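Local coordinates for protein levoglucosan dehydrogenase (Pseudarthrobacter phenanthrenivorans, PDB 6A3F) that oxidises levoglucosan to 3-dehydrolevoglucosan with NAD(+) as the hydride acceptor, acting as a homotetramer of the Gfo/Idh/MocA family, at residues S305-Y310 / R328-V333; A112-G117 / D138-K143; A43-P46 / A52-L55. One frame throughout, in Å; residues are numbered along the deposited sequence.

Overall arrangement
The three contacts follow the chain in the order contact 3, contact 2, contact 1. Contacts 3 and 2 belong to the N-terminal nucleotide-binding Rossmann domain, their centres about 24 Å apart: contact 3 packs the end region of helix 35-48 on the loop leading into strand 55-62, and contact 2 joins the ends of helices 106-115 and 130-141, which flank the same parallel sheet. Contact 1 lies in the mixed sheet of the C-terminal substrate-binding domain, its centre about 32 Å from that of contact 3 and about 41 Å from that of contact 2; contacts 1 and 2 lie on opposite sides of the chain's centre. Both domains thus meet neighbouring subunits, at contacts 1 and 3; none touches contact 2.

Contact 1: S305-Y310 / R328-V333; sequences SIVFNY and RGFRTV. With SO4 (sulfate ion), chain C.
In the mixed sheet of the C-terminal substrate-binding domain, strands 304-309 and 330-334 flank strand 315-320, and F330 reaches across that middle strand to S305 and V307. The short strand axes run in the same general sense at 44°, 8.5 Å apart at closest approach, too far for backbone pairing, so the contact depends on one long side chain. F330 stands on A319, and the far rim of its ring does the touching. CE1 lies 3.8 Å from V307 CG2, while CZ is 3.9 Å from S305 CB; V307 and F330 cross at about a right angle. With CG anti to its own carbonyl carbon, the F330 ring is directed at strand 304-309. S305 O approaches F330 CE1 obliquely at 3.8 Å. Serine offers its CB to the ring while its OG is hydrogen-bonded to H289 O of the third subunit, and the branched valine gives a methyl to the rim. I306 points to the other face, onto A162 and I166 of helix 157-167. G290 of the third subunit packs on F330. G329 adopts backbone angles that call for glycine.

R331 takes no part in the ring contact; its chain, extended from CG to NE, holds a sulfate, probably from the crystallisation liquor, at the edge of its guanidinium. NH1 bonds sulfate O2 at 3.0 Å and 168°, and NH2 bonds sulfate O4 at 3.0 Å and a more bent 149°. D323 forms a salt bridge with NH2, and Q324 N of the second subunit also bonds the sulfate. F330, R331 and T332 pair antiparallel with a strand of that subunit, an edge-to-edge extension of the C-terminal sheet across the interface of this homotetramer.

Contact 2: A112-G117 / D138-K143; sequences AAAEAG and DAVKDK
The flat A139-V140 peptide has A114 CB over one face, 3.5 Å from A139 O. From the other side of the peptide plane K143 NZ comes to the same oxygen, tilted 27° from the carbonyl plane, and gives it a 3.0 Å hydrogen bond. A second flat group, the D138 carboxylate, is met from above its plane by K141 NZ, 3.0 Å from OD1 in a salt bridge, while K134 bonds OD2.

Between the helices the packing is close and apolar. A114 CB also touches V140 CG1 at 3.8 Å and A139 CB at 4.1 Å, and the CA atoms of A114 and V140 are only 5.7 Å apart, an approach that small alanine side chains permit. K143 bends at chi2 (-65°) and chi4 (-51°), curling back over its own helix end, and its CE passes 3.8 Å from A114 O, by packing alone. A114 O is itself the acceptor of the backbone bond from G117 N, in a Schellman motif in which G117 has the positive phi that favours glycine.

Both helices belong to the Rossmann domain: helix 106-115 precedes strand 119-122, helix 130-141 precedes strand 147-149, and I89 of helix 85-89 packs against A112, A113 and A116 of helix 106-115.

Contact 3: A43-P46 / A52-L55; sequences AAMP and APAL
Apolar contacts between P46 and the residues A52 and L55 make up one set here. P46 CB lies 3.7 Å from A52 CB, and the same carbon is 3.9 Å from L55 CD2. The proline ring and the leucine branch cross at about a right angle, so CD2 meets the ring at both CB and CG. The longer leucine reaches back with CD2 although its CB points away. Alanine suits position 52 because its short methyl lets the chain approach closely: the CA atoms of P46 and A52 are 5.0 Å apart. Proline, rigid and without an N-H, gives a compact apolar ring here, and the helix kinks where its nitrogen cannot bond to the preceding turn.

M45 supplies a second set through sulfur and methyl contacts. Its CG is anti to the backbone N (chi1 -180°), and bends at chi2 (-88°) and chi3 (-82°) fold the flexible chain over toward the loop. SD sits 4.2 Å from P53 CD, which the ring presents to it, and 4.3 Å from A52 CB. The terminal CE touches a polar atom, lying 3.9 Å from A54 O. No hydrogen bond crosses between the segments.

The backbone of L55 bonds Q22 and L24 as the chain enters the parallel sheet. The junction thus closes the first beta-alpha-beta crossover of the Rossmann domain, from strand 23-30 through helix 35-48 to strand 55-62. H364 and F367 of helix 355-371 pack against M45, P56 of strand 55-62 touches M45 and P46, and A43 and A44 rest on M47 and L40 of the fourth subunit.

Contact 1: S305-Y310 / R328-V333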
loop_
_atom_site.group_PDB
_atom_site.type_symbol
_atom_site.label_atom_id
_atom_site.label_comp_id
_atom_site.label_asym_id
_atom_site.label_seq_id
_atom_site.Cartn_x
_atom_site.Cartn_y
_atom_site.Cartn_z
ATOM N N SER B 305 -9.467 15.060 -4.595
ATOM C CA SER B 305 -8.709 14.289 -5.583
ATOM C C SER B 305 -9.195 12.824 -5.557
ATOM O O SER B 305 -9.722 12.318 -4.536
ATOM C CB SER B 305 -7.217 14.359 -5.293
ATOM O OG SER B 305 -6.644 15.645 -5.356
ATOM N N ILE B 306 -9.024 12.109 -6.690
ATOM C CA ILE B 306 -9.444 10.754 -6.856
ATOM C C ILE B 306 -8.313 9.999 -7.560
ATOM O O ILE B 306 -7.783 10.513 -8.520
ATOM C CB ILE B 306 -10.725 10.617 -7.690
ATOM C CG1 ILE B 306 -11.900 11.392 -7.068
ATOM C CG2 ILE B 306 -11.079 9.157 -7.890
ATOM C CD1 ILE B 306 -13.036 11.600 -8.031
ATOM N N VAL B 307 -7.970 8.827 -7.028
ATOM C CA VAL B 307 -6.900 7.992 -7.578
ATOM C C VAL B 307 -7.463 6.586 -7.749
ATOM O O VAL B 307 -8.167 6.075 -6.853
ATOM C CB VAL B 307 -5.664 8.002 -6.649
ATOM C CG1 VAL B 307 -4.647 6.921 -7.031
ATOM C CG2 VAL B 307 -5.020 9.375 -6.640
ATOM N N PHE B 308 -7.119 5.919 -8.849
ATOM C CA PHE B 308 -7.610 4.583 -9.130
ATOM C C PHE B 308 -6.453 3.763 -9.701
ATOM O O PHE B 308 -5.607 4.312 -10.407
ATOM C CB PHE B 308 -8.736 4.591 -10.173
ATOM C CG PHE B 308 -9.174 3.237 -10.677
ATOM C CD1 PHE B 308 -9.869 2.359 -9.853
ATOM C CD2 PHE B 308 -8.940 2.852 -11.986
ATOM C CE1 PHE B 308 -10.252 1.110 -10.302
ATOM C CE2 PHE B 308 -9.371 1.613 -12.438
ATOM C CZ PHE B 308 -10.039 0.755 -11.612
ATOM N N ASN B 309 -6.461 2.472 -9.386
ATOM C CA ASN B 309 -5.483 1.463 -9.845
ATOM C C ASN B 309 -6.236 0.150 -10.106
ATOM O O ASN B 309 -6.684 -0.529 -9.171
ATOM C CB ASN B 309 -4.349 1.268 -8.845
ATOM C CG ASN B 309 -3.483 0.044 -9.080
ATOM O OD1 ASN B 309 -3.477 -0.497 -10.192
ATOM N ND2 ASN B 309 -2.643 -0.317 -8.093
ATOM N N TYR B 310 -6.393 -0.204 -11.384
ATOM C CA TYR B 310 -7.114 -1.396 -11.774
ATOM C C TYR B 310 -6.454 -2.684 -11.226
ATOM O O TYR B 310 -7.135 -3.687 -11.035
ATOM C CB TYR B 310 -7.290 -1.522 -13.298
ATOM C CG TYR B 310 -8.137 -2.707 -13.650
ATOM C CD1 TYR B 310 -9.517 -2.610 -13.680
ATOM C CD2 TYR B 310 -7.570 -3.942 -13.921
ATOM C CE1 TYR B 310 -10.316 -3.709 -13.935
ATOM C CE2 TYR B 310 -8.349 -5.070 -14.095
ATOM C CZ TYR B 310 -9.725 -4.943 -14.144
ATOM O OH TYR B 310 -10.490 -6.023 -14.389
ATOM N N ARG B 328 -7.278 14.707 7.456
ATOM C CA ARG B 328 -7.362 14.790 6.018
ATOM C C ARG B 328 -6.529 13.674 5.415
ATOM O O ARG B 328 -5.500 13.339 5.976
ATOM C CB ARG B 328 -6.698 16.063 5.477
ATOM C CG ARG B 328 -7.488 17.316 5.826
ATOM C CD ARG B 328 -7.228 18.539 4.990
ATOM N NE ARG B 328 -8.080 19.595 5.519
ATOM C CZ ARG B 328 -7.635 20.788 5.844
ATOM N NH1 ARG B 328 -6.353 21.060 5.674
ATOM N NH2 ARG B 328 -8.467 21.725 6.275
ATOM N N GLY B 329 -6.975 13.168 4.282
ATOM C CA GLY B 329 -6.143 12.319 3.435
ATOM C C GLY B 329 -6.971 11.441 2.534
ATOM O O GLY B 329 -8.249 11.434 2.568
ATOM N N PHE B 330 -6.288 10.651 1.703
ATOM C CA PHE B 330 -7.045 9.762 0.873
ATOM C C PHE B 330 -7.693 8.625 1.677
ATOM O O PHE B 330 -7.007 7.869 2.440
ATOM C CB PHE B 330 -6.150 9.085 -0.178
ATOM C CG PHE B 330 -5.798 10.012 -1.314
ATOM C CD1 PHE B 330 -6.633 10.123 -2.416
ATOM C CD2 PHE B 330 -4.621 10.719 -1.300
ATOM C CE1 PHE B 330 -6.315 10.990 -3.446
ATOM C CE2 PHE B 330 -4.286 11.577 -2.344
ATOM C CZ PHE B 330 -5.129 11.691 -3.422
ATOM N N ARG B 331 -8.984 8.452 1.425
ATOM C CA ARG B 331 -9.762 7.314 1.876
ATOM C C ARG B 331 -9.678 6.203 0.825
ATOM O O ARG B 331 -9.982 6.430 -0.344
ATOM C CB ARG B 331 -11.257 7.636 2.015
ATOM C CG ARG B 331 -11.521 8.916 2.805
ATOM C CD ARG B 331 -12.989 9.283 2.830
ATOM N NE ARG B 331 -13.171 10.606 3.410
ATOM C CZ ARG B 331 -14.320 11.103 3.798
ATOM N NH1 ARG B 331 -15.411 10.357 3.764
ATOM N NH2 ARG B 331 -14.376 12.338 4.258
ATOM N N THR B 332 -9.472 4.983 1.286
ATOM C CA THR B 332 -9.552 3.808 0.447
ATOM C C THR B 332 -10.951 3.180 0.544
ATOM O O THR B 332 -11.311 2.527 1.569
ATOM C CB THR B 332 -8.470 2.799 0.860
ATOM O OG1 THR B 332 -7.209 3.411 0.650
ATOM C CG2 THR B 332 -8.519 1.546 0.031
ATOM N N VAL B 333 -11.758 3.406 -0.473
ATOM C CA VAL B 333 -13.134 3.010 -0.498
ATOM C C VAL B 333 -13.254 1.727 -1.317
ATOM O O VAL B 333 -12.865 1.721 -2.518
ATOM C CB VAL B 333 -14.045 4.116 -1.088
ATOM C CG1 VAL B 333 -15.505 3.652 -1.121
ATOM C CG2 VAL B 333 -13.896 5.414 -0.338
HETATM S S SO4 C . -18.025 12.541 4.899
HETATM O O1 SO4 C . -17.773 13.347 3.640
HETATM O O2 SO4 C . -18.167 11.139 4.482
HETATM O O3 SO4 C . -19.251 12.944 5.663
HETATM O O4 SO4 C . -16.867 12.667 5.813
#

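Contact 2: A112-G117 / D138-K143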
loop_
_atom_site.group_PDB
_atom_site.type_symbol
_atom_site.label_atom_id
_atom_site.label_comp_id
_atom_site.label_asym_id
_atom_site.label_seq_id
_atom_site.Cartn_x
_atom_site.Cartn_y
_atom_site.Cartn_z
ATOM N N ALA B 112 -21.808 -4.280 -42.331
ATOM C CA ALA B 112 -22.707 -5.322 -42.804
ATOM C C ALA B 112 -23.800 -5.612 -41.765
ATOM O O ALA B 112 -25.005 -5.694 -42.123
ATOM C CB ALA B 112 -21.924 -6.556 -43.181
ATOM N N ALA B 113 -23.417 -5.747 -40.486
ATOM C CA ALA B 113 -24.400 -5.907 -39.397
ATOM C C ALA B 113 -25.331 -4.683 -39.280
ATOM O O ALA B 113 -26.530 -4.823 -39.057
ATOM C CB ALA B 113 -23.661 -6.128 -38.091
ATOM N N ALA B 114 -24.797 -3.476 -39.360
ATOM C CA ALA B 114 -25.643 -2.273 -39.307
ATOM C C ALA B 114 -26.689 -2.307 -40.445
ATOM O O ALA B 114 -27.860 -2.020 -40.229
ATOM C CB ALA B 114 -24.794 -1.026 -39.407
ATOM N N GLU B 115 -26.264 -2.713 -41.621
ATOM C CA GLU B 115 -27.189 -2.697 -42.799
ATOM C C GLU B 115 -28.227 -3.817 -42.634
ATOM O O GLU B 115 -29.315 -3.699 -43.134
ATOM C CB GLU B 115 -26.381 -2.787 -44.103
ATOM C CG GLU B 115 -25.732 -1.474 -44.518
ATOM C CD GLU B 115 -24.709 -1.635 -45.635
ATOM O OE1 GLU B 115 -24.559 -2.778 -46.133
ATOM O OE2 GLU B 115 -24.058 -0.626 -46.016
ATOM N N ALA B 116 -27.912 -4.896 -41.924
ATOM C CA ALA B 116 -28.874 -5.951 -41.634
ATOM C C ALA B 116 -29.722 -5.620 -40.390
ATOM O O ALA B 116 -30.503 -6.455 -39.965
ATOM C CB ALA B 116 -28.158 -7.267 -41.467
ATOM N N GLY B 117 -29.574 -4.451 -39.779
ATOM C CA GLY B 117 -30.451 -4.032 -38.646
ATOM C C GLY B 117 -30.113 -4.735 -37.328
ATOM O O GLY B 117 -30.975 -4.879 -36.453
ATOM N N ASP B 138 -20.823 6.216 -39.313
ATOM C CA ASP B 138 -21.838 6.657 -40.312
ATOM C C ASP B 138 -22.866 5.551 -40.601
ATOM O O ASP B 138 -24.054 5.817 -40.753
ATOM C CB ASP B 138 -21.145 7.120 -41.574
ATOM C CG ASP B 138 -20.488 8.456 -41.445
ATOM O OD1 ASP B 138 -20.802 9.265 -40.505
ATOM O OD2 ASP B 138 -19.623 8.710 -42.322
ATOM N N ALA B 139 -22.445 4.305 -40.597
ATOM C CA ALA B 139 -23.338 3.209 -40.887
ATOM C C ALA B 139 -24.386 3.016 -39.788
ATOM O O ALA B 139 -25.402 2.384 -40.043
ATOM C CB ALA B 139 -22.534 1.956 -41.060
ATOM N N VAL B 140 -24.101 3.415 -38.537
ATOM C CA VAL B 140 -25.024 3.051 -37.453
ATOM C C VAL B 140 -25.793 4.278 -36.997
ATOM O O VAL B 140 -26.878 4.166 -36.446
ATOM C CB VAL B 140 -24.297 2.434 -36.242
ATOM C CG1 VAL B 140 -23.472 1.221 -36.640
ATOM C CG2 VAL B 140 -23.474 3.481 -35.487
ATOM N N LYS B 141 -25.211 5.429 -37.167
ATOM C CA LYS B 141 -25.673 6.569 -36.415
ATOM C C LYS B 141 -27.133 6.903 -36.740
ATOM O O LYS B 141 -27.778 7.537 -35.934
ATOM C CB LYS B 141 -24.750 7.765 -36.656
ATOM C CG LYS B 141 -24.936 8.507 -37.963
ATOM C CD LYS B 141 -23.835 9.475 -38.288
ATOM C CE LYS B 141 -23.959 9.990 -39.712
ATOM N NZ LYS B 141 -23.046 11.129 -39.962
ATOM N N ASP B 142 -27.646 6.502 -37.904
ATOM C CA ASP B 142 -28.997 6.847 -38.294
ATOM C C ASP B 142 -29.928 5.687 -38.214
ATOM O O ASP B 142 -31.103 5.853 -38.481
ATOM C CB ASP B 142 -28.984 7.371 -39.720
ATOM C CG ASP B 142 -27.989 8.478 -39.888
ATOM O OD1 ASP B 142 -28.116 9.485 -39.141
ATOM O OD2 ASP B 142 -27.063 8.328 -40.727
ATOM N N LYS B 143 -29.428 4.508 -37.860
ATOM C CA LYS B 143 -30.278 3.309 -37.751
ATOM C C LYS B 143 -30.926 3.276 -36.367
ATOM O O LYS B 143 -30.499 4.001 -35.456
ATOM C CB LYS B 143 -29.470 2.030 -37.962
ATOM C CG LYS B 143 -28.754 1.902 -39.298
ATOM C CD LYS B 143 -29.662 1.823 -40.489
ATOM C CE LYS B 143 -28.922 1.346 -41.721
ATOM N NZ LYS B 143 -27.694 2.145 -41.944
#

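Contact 3: A43-P46 / A52-L55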
loop_
_atom_site.group_PDB
_atom_site.type_symbol
_atom_site.label_atom_id
_atom_site.label_comp_id
_atom_site.label_asym_id
_atom_site.label_seq_id
_atom_site.Cartn_x
_atom_site.Cartn_y
_atom_site.Cartn_z
ATOM N N ALA B 43 -24.076 -15.421 -20.202
ATOM C CA ALA B 43 -24.628 -16.442 -19.314
ATOM C C ALA B 43 -24.978 -15.840 -17.952
ATOM O O ALA B 43 -26.049 -16.136 -17.404
ATOM C CB ALA B 43 -23.663 -17.587 -19.214
ATOM N N ALA B 44 -24.132 -14.949 -17.422
ATOM C CA ALA B 44 -24.268 -14.517 -16.039
ATOM C C ALA B 44 -25.070 -13.234 -15.919
ATOM O O ALA B 44 -25.560 -13.022 -14.846
ATOM C CB ALA B 44 -22.924 -14.318 -15.356
ATOM N N MET B 45 -25.174 -12.393 -16.960
ATOM C CA MET B 45 -25.795 -11.087 -16.784
ATOM C C MET B 45 -27.211 -11.208 -16.172
ATOM O O MET B 45 -27.481 -10.530 -15.213
ATOM C CB MET B 45 -25.831 -10.269 -18.071
ATOM C CG MET B 45 -26.476 -8.907 -17.871
ATOM S SD MET B 45 -28.273 -9.002 -18.110
ATOM C CE MET B 45 -28.307 -8.907 -19.904
ATOM N N PRO B 46 -28.105 -12.070 -16.684
ATOM C CA PRO B 46 -29.418 -12.121 -15.985
ATOM C C PRO B 46 -29.369 -12.731 -14.560
ATOM O O PRO B 46 -30.267 -12.491 -13.744
ATOM C CB PRO B 46 -30.270 -12.956 -16.945
ATOM C CG PRO B 46 -29.277 -13.845 -17.643
ATOM C CD PRO B 46 -28.059 -12.975 -17.840
ATOM N N ALA B 52 -34.059 -9.354 -15.914
ATOM C CA ALA B 52 -33.132 -8.876 -16.891
ATOM C C ALA B 52 -33.867 -8.043 -17.941
ATOM O O ALA B 52 -35.032 -8.274 -18.218
ATOM C CB ALA B 52 -32.389 -10.025 -17.535
ATOM N N PRO B 53 -33.155 -7.076 -18.530
ATOM C CA PRO B 53 -33.747 -6.341 -19.635
ATOM C C PRO B 53 -34.148 -7.305 -20.766
ATOM O O PRO B 53 -35.147 -7.065 -21.414
ATOM C CB PRO B 53 -32.703 -5.312 -20.098
ATOM C CG PRO B 53 -31.412 -5.644 -19.340
ATOM C CD PRO B 53 -31.771 -6.648 -18.272
ATOM N N ALA B 54 -33.372 -8.359 -20.978
ATOM C CA ALA B 54 -33.679 -9.377 -21.959
ATOM C C ALA B 54 -32.762 -10.564 -21.694
ATOM O O ALA B 54 -31.740 -10.399 -21.040
ATOM C CB ALA B 54 -33.476 -8.850 -23.363
ATOM N N LEU B 55 -33.124 -11.732 -22.216
ATOM C CA LEU B 55 -32.378 -12.951 -21.961
ATOM C C LEU B 55 -31.393 -13.197 -23.106
ATOM O O LEU B 55 -31.808 -13.558 -24.191
ATOM C CB LEU B 55 -33.344 -14.134 -21.825
ATOM C CG LEU B 55 -33.798 -14.453 -20.402
ATOM C CD1 LEU B 55 -34.756 -15.637 -20.384
ATOM C CD2 LEU B 55 -32.586 -14.708 -19.503
#